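Local coordinates for protein nisin leader peptide-processing serine protease NisP (PDB 4MZD) that probably cleaves the leader peptide from the precursor of the lantibiotic nisin, as a subtilisin-like serine endopeptidase of the cell wall, at residues E106-F118 with T156-V170. Numbering follows the deposited sequence. Where two conformers were deposited one is given.
Sequences EHPDLSNSLGNYF and TANGNILGVAPGITV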
ATOM      1  N   GLU A 106     -10.743  17.477   2.292  1.00 11.71           N
ATOM      2  CA  GLU A 106     -11.573  18.321   1.455  1.00 12.91           C
ATOM      3  C   GLU A 106     -11.386  18.053  -0.040  1.00 11.82           C
ATOM      4  O   GLU A 106     -11.987  18.735  -0.861  1.00 12.66           O
ATOM      5  CB  GLU A 106     -11.342  19.801   1.793  1.00 14.64           C
ATOM      6  CG  GLU A 106      -9.986  20.349   1.381  1.00 16.15           C
ATOM      7  CD  GLU A 106      -8.922  20.267   2.472  1.00 17.22           C
ATOM      8  OE1 GLU A 106      -8.046  21.159   2.485  1.00 19.45           O
ATOM      9  OE2 GLU A 106      -8.940  19.321   3.299  1.00 15.50           O
ATOM     10  N   HIS A 107     -10.581  17.063  -0.415  1.00 10.14           N
ATOM     11  CA  HIS A 107     -10.464  16.757  -1.832  1.00  9.95           C
ATOM     12  C   HIS A 107     -11.847  16.410  -2.385  1.00  9.27           C
ATOM     13  O   HIS A 107     -12.524  15.547  -1.835  1.00  9.36           O
ATOM     14  CB  HIS A 107      -9.508  15.599  -2.085  1.00  9.76           C
ATOM     15  CG  HIS A 107      -9.116  15.488  -3.520  1.00  8.88           C
ATOM     16  ND1 HIS A 107     -10.020  15.160  -4.508  1.00  8.96           N
ATOM     17  CD2 HIS A 107      -7.944  15.754  -4.145  1.00  9.37           C
ATOM     18  CE1 HIS A 107      -9.408  15.195  -5.680  1.00  9.20           C
ATOM     19  NE2 HIS A 107      -8.147  15.552  -5.487  1.00  9.57           N
ATOM     20  N   PRO A 108     -12.280  17.073  -3.473  1.00 10.28           N
ATOM     21  CA  PRO A 108     -13.654  16.844  -3.936  1.00 11.08           C
ATOM     22  C   PRO A 108     -13.987  15.394  -4.300  1.00 10.21           C
ATOM     23  O   PRO A 108     -15.157  15.022  -4.182  1.00 10.55           O
ATOM     24  CB  PRO A 108     -13.778  17.764  -5.166  1.00 13.24           C
ATOM     25  CG  PRO A 108     -12.375  18.052  -5.575  1.00 15.05           C
ATOM     26  CD  PRO A 108     -11.596  18.091  -4.288  1.00 12.34           C
ATOM     27  N   ASP A 109     -13.012  14.597  -4.732  1.00  8.68           N
ATOM     28  CA  ASP A 109     -13.319  13.221  -5.093  1.00  8.64           C
ATOM     29  C   ASP A 109     -13.356  12.294  -3.881  1.00  8.30           C
ATOM     30  O   ASP A 109     -13.808  11.152  -3.995  1.00  8.79           O
ATOM     31  CB  ASP A 109     -12.294  12.667  -6.080  1.00  9.15           C
ATOM     32  CG  ASP A 109     -12.350  13.326  -7.445  1.00  9.75           C
ATOM     33  OD1 ASP A 109     -13.380  13.942  -7.805  1.00  9.69           O
ATOM     34  OD2 ASP A 109     -11.341  13.183  -8.173  1.00 11.19           O
ATOM     35  N   LEU A 110     -12.863  12.780  -2.739  1.00  7.82           N
ATOM     36  CA  LEU A 110     -12.671  11.948  -1.546  1.00  8.28           C
ATOM     37  C   LEU A 110     -13.558  12.295  -0.358  1.00  8.88           C
ATOM     38  O   LEU A 110     -13.818  11.445   0.477  1.00  8.63           O
ATOM     39  CB  LEU A 110     -11.221  12.036  -1.055  1.00  8.24           C
ATOM     40  CG  LEU A 110     -10.120  11.745  -2.076  1.00  8.55           C
ATOM     41  CD1 LEU A 110      -8.739  11.906  -1.449  1.00  9.31           C
ATOM     42  CD2 LEU A 110     -10.291  10.358  -2.672  1.00  9.26           C
ATOM     43  N   SER A 111     -14.021  13.535  -0.284  0.52  9.45           N
ATOM     44  CA  SER A 111     -14.664  13.999   0.939  0.52 10.40           C
ATOM     45  C   SER A 111     -15.875  13.156   1.343  0.52 10.54           C
ATOM     46  O   SER A 111     -16.107  12.927   2.534  0.52 11.54           O
ATOM     47  CB  SER A 111     -15.031  15.479   0.835  0.52 11.34           C
ATOM     48  OG  SER A 111     -15.908  15.718  -0.251  0.52 11.85           O
ATOM     49  N   ASN A 112     -16.636  12.680   0.359  1.00  9.74           N
ATOM     50  CA  ASN A 112     -17.830  11.889   0.645  1.00 10.77           C
ATOM     51  C   ASN A 112     -17.540  10.452   1.069  1.00 10.23           C
ATOM     52  O   ASN A 112     -18.461   9.718   1.421  1.00 11.61           O
ATOM     53  CB  ASN A 112     -18.782  11.908  -0.551  1.00 13.54           C
ATOM     54  CG  ASN A 112     -19.450  13.249  -0.738  1.00 18.24           C
ATOM     55  OD1 ASN A 112     -19.387  14.112   0.136  1.00 21.16           O
ATOM     56  ND2 ASN A 112     -20.111  13.426  -1.877  1.00 19.84           N
ATOM     57  N   SER A 113     -16.267  10.061   1.046  1.00  8.78           N
ATOM     58  CA  SER A 113     -15.851   8.722   1.463  1.00  8.57           C
ATOM     59  C   SER A 113     -15.347   8.665   2.895  1.00  8.49           C
ATOM     60  O   SER A 113     -15.066   7.583   3.417  1.00  8.92           O
ATOM     61  CB  SER A 113     -14.711   8.220   0.573  1.00  8.86           C
ATOM     62  OG  SER A 113     -15.120   8.119  -0.774  1.00  8.90           O
ATOM     63  N   LEU A 114     -15.149   9.815   3.525  1.00  9.74           N
ATOM     64  CA  LEU A 114     -14.493   9.810   4.828  1.00 10.11           C
ATOM     65  C   LEU A 114     -15.371   9.205   5.907  1.00 10.14           C
ATOM     66  O   LEU A 114     -16.526   9.591   6.075  1.00 11.50           O
ATOM     67  CB  LEU A 114     -14.065  11.219   5.244  1.00 12.46           C
ATOM     68  CG  LEU A 114     -12.610  11.622   4.957  1.00 16.10           C
ATOM     69  CD1 LEU A 114     -11.602  10.792   5.760  1.00 16.84           C
ATOM     70  CD2 LEU A 114     -12.307  11.538   3.470  1.00 17.43           C
ATOM     71  N   GLY A 115     -14.810   8.249   6.635  1.00  9.70           N
ATOM     72  CA  GLY A 115     -15.481   7.662   7.773  1.00 10.08           C
ATOM     73  C   GLY A 115     -15.277   8.483   9.030  1.00 10.36           C
ATOM     74  O   GLY A 115     -14.708   9.577   9.005  1.00 11.76           O
ATOM     75  N   ASN A 116     -15.735   7.940  10.146  1.00  9.94           N
ATOM     76  CA  ASN A 116     -15.751   8.681  11.392  1.00 10.76           C
ATOM     77  C   ASN A 116     -14.582   8.361  12.309  1.00 10.27           C
ATOM     78  O   ASN A 116     -14.503   8.889  13.416  1.00 12.43           O
ATOM     79  CB  ASN A 116     -17.063   8.418  12.127  1.00 12.76           C
ATOM     80  CG  ASN A 116     -18.265   8.945  11.377  1.00 15.86           C
ATOM     81  OD1 ASN A 116     -18.153   9.864  10.569  1.00 17.56           O
ATOM     82  ND2 ASN A 116     -19.425   8.372  11.647  1.00 19.47           N
ATOM     83  N   TYR A 117     -13.672   7.507  11.855  1.00  9.53           N
ATOM     84  CA  TYR A 117     -12.567   7.071  12.697  1.00  9.60           C
ATOM     85  C   TYR A 117     -11.232   7.535  12.133  1.00  9.04           C
ATOM     86  O   TYR A 117     -11.000   7.479  10.927  1.00  9.28           O
ATOM     87  CB  TYR A 117     -12.575   5.548  12.851  1.00  9.84           C
ATOM     88  CG  TYR A 117     -13.834   5.034  13.495  1.00 10.38           C
ATOM     89  CD1 TYR A 117     -13.917   4.872  14.866  1.00 11.92           C
ATOM     90  CD2 TYR A 117     -14.947   4.725  12.729  1.00 12.43           C
ATOM     91  CE1 TYR A 117     -15.079   4.411  15.459  1.00 13.75           C
ATOM     92  CE2 TYR A 117     -16.113   4.266  13.310  1.00 13.79           C
ATOM     93  CZ  TYR A 117     -16.175   4.110  14.671  1.00 14.45           C
ATOM     94  OH  TYR A 117     -17.340   3.647  15.240  1.00 16.82           O
ATOM     95  N   PHE A 118     -10.344   7.977  13.015  1.00  9.10           N
ATOM     96  CA  PHE A 118      -9.063   8.506  12.570  1.00  9.11           C
ATOM     97  C   PHE A 118      -8.141   8.634  13.759  1.00  8.93           C
ATOM     98  O   PHE A 118      -8.588   8.734  14.901  1.00  9.76           O
ATOM     99  CB  PHE A 118      -9.239   9.883  11.918  1.00  9.67           C
ATOM    100  CG  PHE A 118      -9.934  10.882  12.807  1.00 10.27           C
ATOM    101  CD1 PHE A 118      -9.212  11.691  13.679  1.00 11.18           C
ATOM    102  CD2 PHE A 118     -11.317  10.989  12.792  1.00 11.71           C
ATOM    103  CE1 PHE A 118      -9.861  12.592  14.510  1.00 12.40           C
ATOM    104  CE2 PHE A 118     -11.965  11.893  13.612  1.00 13.03           C
ATOM    105  CZ  PHE A 118     -11.238  12.692  14.472  1.00 13.47           C
ATOM    106  N   THR A 156     -10.946   4.844  -3.242  1.00  6.99           N
ATOM    107  CA  THR A 156     -12.301   5.339  -3.055  1.00  7.01           C
ATOM    108  C   THR A 156     -12.695   6.560  -3.884  1.00  7.04           C
ATOM    109  O   THR A 156     -13.829   7.018  -3.771  1.00  7.37           O
ATOM    110  CB  THR A 156     -12.540   5.640  -1.556  1.00  7.94           C
ATOM    111  OG1 THR A 156     -13.936   5.773  -1.315  1.00  8.26           O
ATOM    112  CG2 THR A 156     -11.817   6.917  -1.106  1.00  7.95           C
ATOM    113  N   ALA A 157     -11.800   7.109  -4.701  1.00  7.15           N
ATOM    114  CA  ALA A 157     -12.173   8.314  -5.446  1.00  7.72           C
ATOM    115  C   ALA A 157     -13.494   8.105  -6.165  1.00  7.72           C
ATOM    116  O   ALA A 157     -13.741   7.060  -6.776  1.00  7.68           O
ATOM    117  CB  ALA A 157     -11.096   8.721  -6.425  1.00  7.84           C
ATOM    118  N   ASN A 158     -14.347   9.121  -6.113  1.00  7.81           N
ATOM    119  CA  ASN A 158     -15.662   9.022  -6.709  1.00  8.59           C
ATOM    120  C   ASN A 158     -16.056  10.337  -7.345  1.00  8.58           C
ATOM    121  O   ASN A 158     -16.959  11.025  -6.879  1.00 10.34           O
ATOM    122  CB  ASN A 158     -16.675   8.605  -5.647  1.00  9.56           C
ATOM    123  CG  ASN A 158     -18.003   8.198  -6.241  1.00 10.61           C
ATOM    124  OD1 ASN A 158     -18.113   7.983  -7.447  1.00 11.47           O
ATOM    125  ND2 ASN A 158     -19.016   8.066  -5.393  1.00 11.93           N
ATOM    126  N   GLY A 159     -15.378  10.698  -8.419  1.00  9.09           N
ATOM    127  CA  GLY A 159     -15.650  11.975  -9.044  1.00  9.73           C
ATOM    128  C   GLY A 159     -14.942  12.087 -10.372  1.00  9.83           C
ATOM    129  O   GLY A 159     -15.245  11.359 -11.316  1.00 11.04           O
ATOM    130  N   ASN A 160     -13.981  12.996 -10.448  1.00  9.18           N
ATOM    131  CA  ASN A 160     -13.281  13.222 -11.705  1.00  9.22           C
ATOM    132  C   ASN A 160     -12.379  12.049 -12.085  1.00  9.33           C
ATOM    133  O   ASN A 160     -12.116  11.820 -13.273  1.00  9.75           O
ATOM    134  CB  ASN A 160     -12.521  14.542 -11.640  1.00  9.83           C
ATOM    135  CG  ASN A 160     -13.412  15.691 -11.203  1.00 10.54           C
ATOM    136  OD1 ASN A 160     -14.543  15.824 -11.671  1.00 11.37           O
ATOM    137  ND2 ASN A 160     -12.915  16.519 -10.298  1.00 11.25           N
ATOM    138  N   ILE A 161     -11.902  11.325 -11.071  1.00  9.07           N
ATOM    139  CA  ILE A 161     -11.347   9.990 -11.265  1.00  9.03           C
ATOM    140  C   ILE A 161     -12.121   9.026 -10.382  1.00  8.08           C
ATOM    141  O   ILE A 161     -12.866   9.442  -9.482  1.00  8.52           O
ATOM    142  CB  ILE A 161      -9.831   9.891 -10.949  1.00  9.48           C
ATOM    143  CG1 ILE A 161      -9.553  10.062  -9.458  1.00 10.74           C
ATOM    144  CG2 ILE A 161      -9.036  10.875 -11.783  1.00 11.29           C
ATOM    145  CD1 ILE A 161      -8.168   9.638  -9.066  1.00 12.88           C
ATOM    146  N   LEU A 162     -11.938   7.738 -10.653  1.00  7.89           N
ATOM    147  CA  LEU A 162     -12.580   6.673  -9.889  1.00  8.13           C
ATOM    148  C   LEU A 162     -11.535   5.764  -9.262  1.00  8.02           C
ATOM    149  O   LEU A 162     -10.555   5.368  -9.911  1.00  8.68           O
ATOM    150  CB  LEU A 162     -13.470   5.824 -10.797  1.00  9.24           C
ATOM    151  CG  LEU A 162     -14.676   6.568 -11.361  1.00 10.07           C
ATOM    152  CD1 LEU A 162     -15.384   5.719 -12.402  1.00 11.70           C
ATOM    153  CD2 LEU A 162     -15.638   6.991 -10.262  1.00  9.98           C
ATOM    154  N   GLY A 163     -11.749   5.420  -8.000  1.00  7.41           N
ATOM    155  CA  GLY A 163     -10.978   4.380  -7.348  1.00  7.36           C
ATOM    156  C   GLY A 163     -11.526   3.007  -7.690  1.00  6.92           C
ATOM    157  O   GLY A 163     -12.457   2.885  -8.496  1.00  8.01           O
ATOM    158  N   VAL A 164     -10.974   1.961  -7.083  1.00  6.91           N
ATOM    159  CA  VAL A 164     -11.489   0.623  -7.345  1.00  7.37           C
ATOM    160  C   VAL A 164     -12.872   0.416  -6.739  1.00  7.73           C
ATOM    161  O   VAL A 164     -13.641  -0.419  -7.219  1.00  8.37           O
ATOM    162  CB  VAL A 164     -10.551  -0.496  -6.830  1.00  8.41           C
ATOM    163  CG1 VAL A 164      -9.283  -0.567  -7.668  1.00  9.50           C
ATOM    164  CG2 VAL A 164     -10.270  -0.353  -5.334  1.00  8.29           C
ATOM    165  N   ALA A 165     -13.164   1.148  -5.661  1.00  7.80           N
ATOM    166  CA  ALA A 165     -14.410   0.995  -4.920  1.00  8.16           C
ATOM    167  C   ALA A 165     -14.942   2.396  -4.632  1.00  8.04           C
ATOM    168  O   ALA A 165     -14.876   2.884  -3.494  1.00  8.19           O
ATOM    169  CB  ALA A 165     -14.164   0.222  -3.630  1.00  9.17           C
ATOM    170  N   PRO A 166     -15.430   3.078  -5.679  1.00  8.50           N
ATOM    171  CA  PRO A 166     -15.778   4.493  -5.513  1.00  8.60           C
ATOM    172  C   PRO A 166     -16.733   4.733  -4.348  1.00  8.33           C
ATOM    173  O   PRO A 166     -17.790   4.107  -4.254  1.00  9.27           O
ATOM    174  CB  PRO A 166     -16.435   4.847  -6.853  1.00  9.12           C
ATOM    175  CG  PRO A 166     -15.789   3.900  -7.825  1.00  9.87           C
ATOM    176  CD  PRO A 166     -15.659   2.614  -7.058  1.00  9.25           C
ATOM    177  N   GLY A 167     -16.339   5.640  -3.464  1.00  8.22           N
ATOM    178  CA  GLY A 167     -17.164   6.033  -2.344  1.00  8.47           C
ATOM    179  C   GLY A 167     -17.127   5.112  -1.135  1.00  8.48           C
ATOM    180  O   GLY A 167     -17.770   5.402  -0.127  1.00  9.49           O
ATOM    181  N   ILE A 168     -16.387   4.006  -1.203  1.00  8.16           N
ATOM    182  CA  ILE A 168     -16.280   3.132  -0.042  1.00  8.54           C
ATOM    183  C   ILE A 168     -15.664   3.902   1.128  1.00  7.83           C
ATOM    184  O   ILE A 168     -14.781   4.736   0.951  1.00  8.32           O
ATOM    185  CB  ILE A 168     -15.501   1.834  -0.371  1.00  9.16           C
ATOM    186  CG1 ILE A 168     -15.875   0.709   0.591  1.00 10.81           C
ATOM    187  CG2 ILE A 168     -13.993   2.081  -0.407  1.00  8.96           C
ATOM    188  CD1 ILE A 168     -15.482  -0.661   0.066  1.00 13.14           C
ATOM    189  N   THR A 169     -16.137   3.631   2.335  1.00  8.06           N
ATOM    190  CA  THR A 169     -15.688   4.382   3.498  1.00  8.21           C
ATOM    191  C   THR A 169     -14.215   4.130   3.784  1.00  7.63           C
ATOM    192  O   THR A 169     -13.757   2.982   3.785  1.00  7.93           O
ATOM    193  CB  THR A 169     -16.532   4.026   4.731  1.00  8.76           C
ATOM    194  OG1 THR A 169     -17.908   4.294   4.438  1.00 10.03           O
ATOM    195  CG2 THR A 169     -16.121   4.852   5.931  1.00  9.70           C
ATOM    196  N   VAL A 170     -13.475   5.211   4.008  1.00  7.16           N
ATOM    197  CA  VAL A 170     -12.086   5.111   4.440  1.00  7.19           C
ATOM    198  C   VAL A 170     -11.876   5.855   5.752  1.00  7.27           C
ATOM    199  O   VAL A 170     -12.400   6.963   5.952  1.00  7.96           O
ATOM    200  CB  VAL A 170     -11.096   5.618   3.368  1.00  7.64           C
ATOM    201  CG1 VAL A 170     -11.193   4.749   2.132  1.00  8.53           C
ATOM    202  CG2 VAL A 170     -11.331   7.082   3.035  1.00  8.92           C
TER
HETATM  203  O   HOH W   1     -19.191   7.727  -0.349  1.00 11.96           O
HETATM  204  O   HOH W   2     -18.680   6.616   2.975  1.00 19.63           O
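Asp109 meets the loop 157-161 with both its backbone and its carboxylate. Asp109 O takes the N-H of Asn158 at 3.0 Å, in the carbonyl plane and on a lone pair. With chi1 at -68°, the carboxylate swings beside its own backbone N and reaches the backbone at Gly159. There Asp109 OD1 accepts from Asn160 N at 2.9 Å. The donor stands 44° out of the carboxylate plane. OD2 adds a weak bond from Ile161 N and a stronger one with Tyr346 OH, which also bonds Asn160 ND2; the carboxylate is therefore gripped on both oxygens.

Ser113 forms the second centre. Ser113 OG lies 2.7 Å from Thr156 OG1. Thr156 OG1 in turn donates to Ile168 O at 2.6 Å, in the carbonyl plane of Ile168, on a lone pair. Thr156 can bridge the two because its hydroxyl stands opposite the backbone N (chi1 -164°), turned to both. Between these centres, Leu110 CD2 rests 3.9 Å from Ala157 CA. Ser113 O then receives Val170 N at 2.9 Å, and Gly115 N returns a bond to Val170 O at 2.8 Å, a parallel bridge around Leu114. Thr169 CG2 presses tightly on Gly115 CA, 3.4 Å away. One water donates to both Asn112 O and Gly167 O, bridging the segments.

In the second shell, Asp109 N lies at the ring edge of His107, in the ring plane, and donates to ND1. In the subtilisin-like fold, the parallel bridge joins strand 114-115 to strand 169-174, through Leu114 and Val170, and helix 147-156, which carries the predicted catalytic His147, packs against Leu110 and Val170; strand 337-340 touches Asp109 and Ile161.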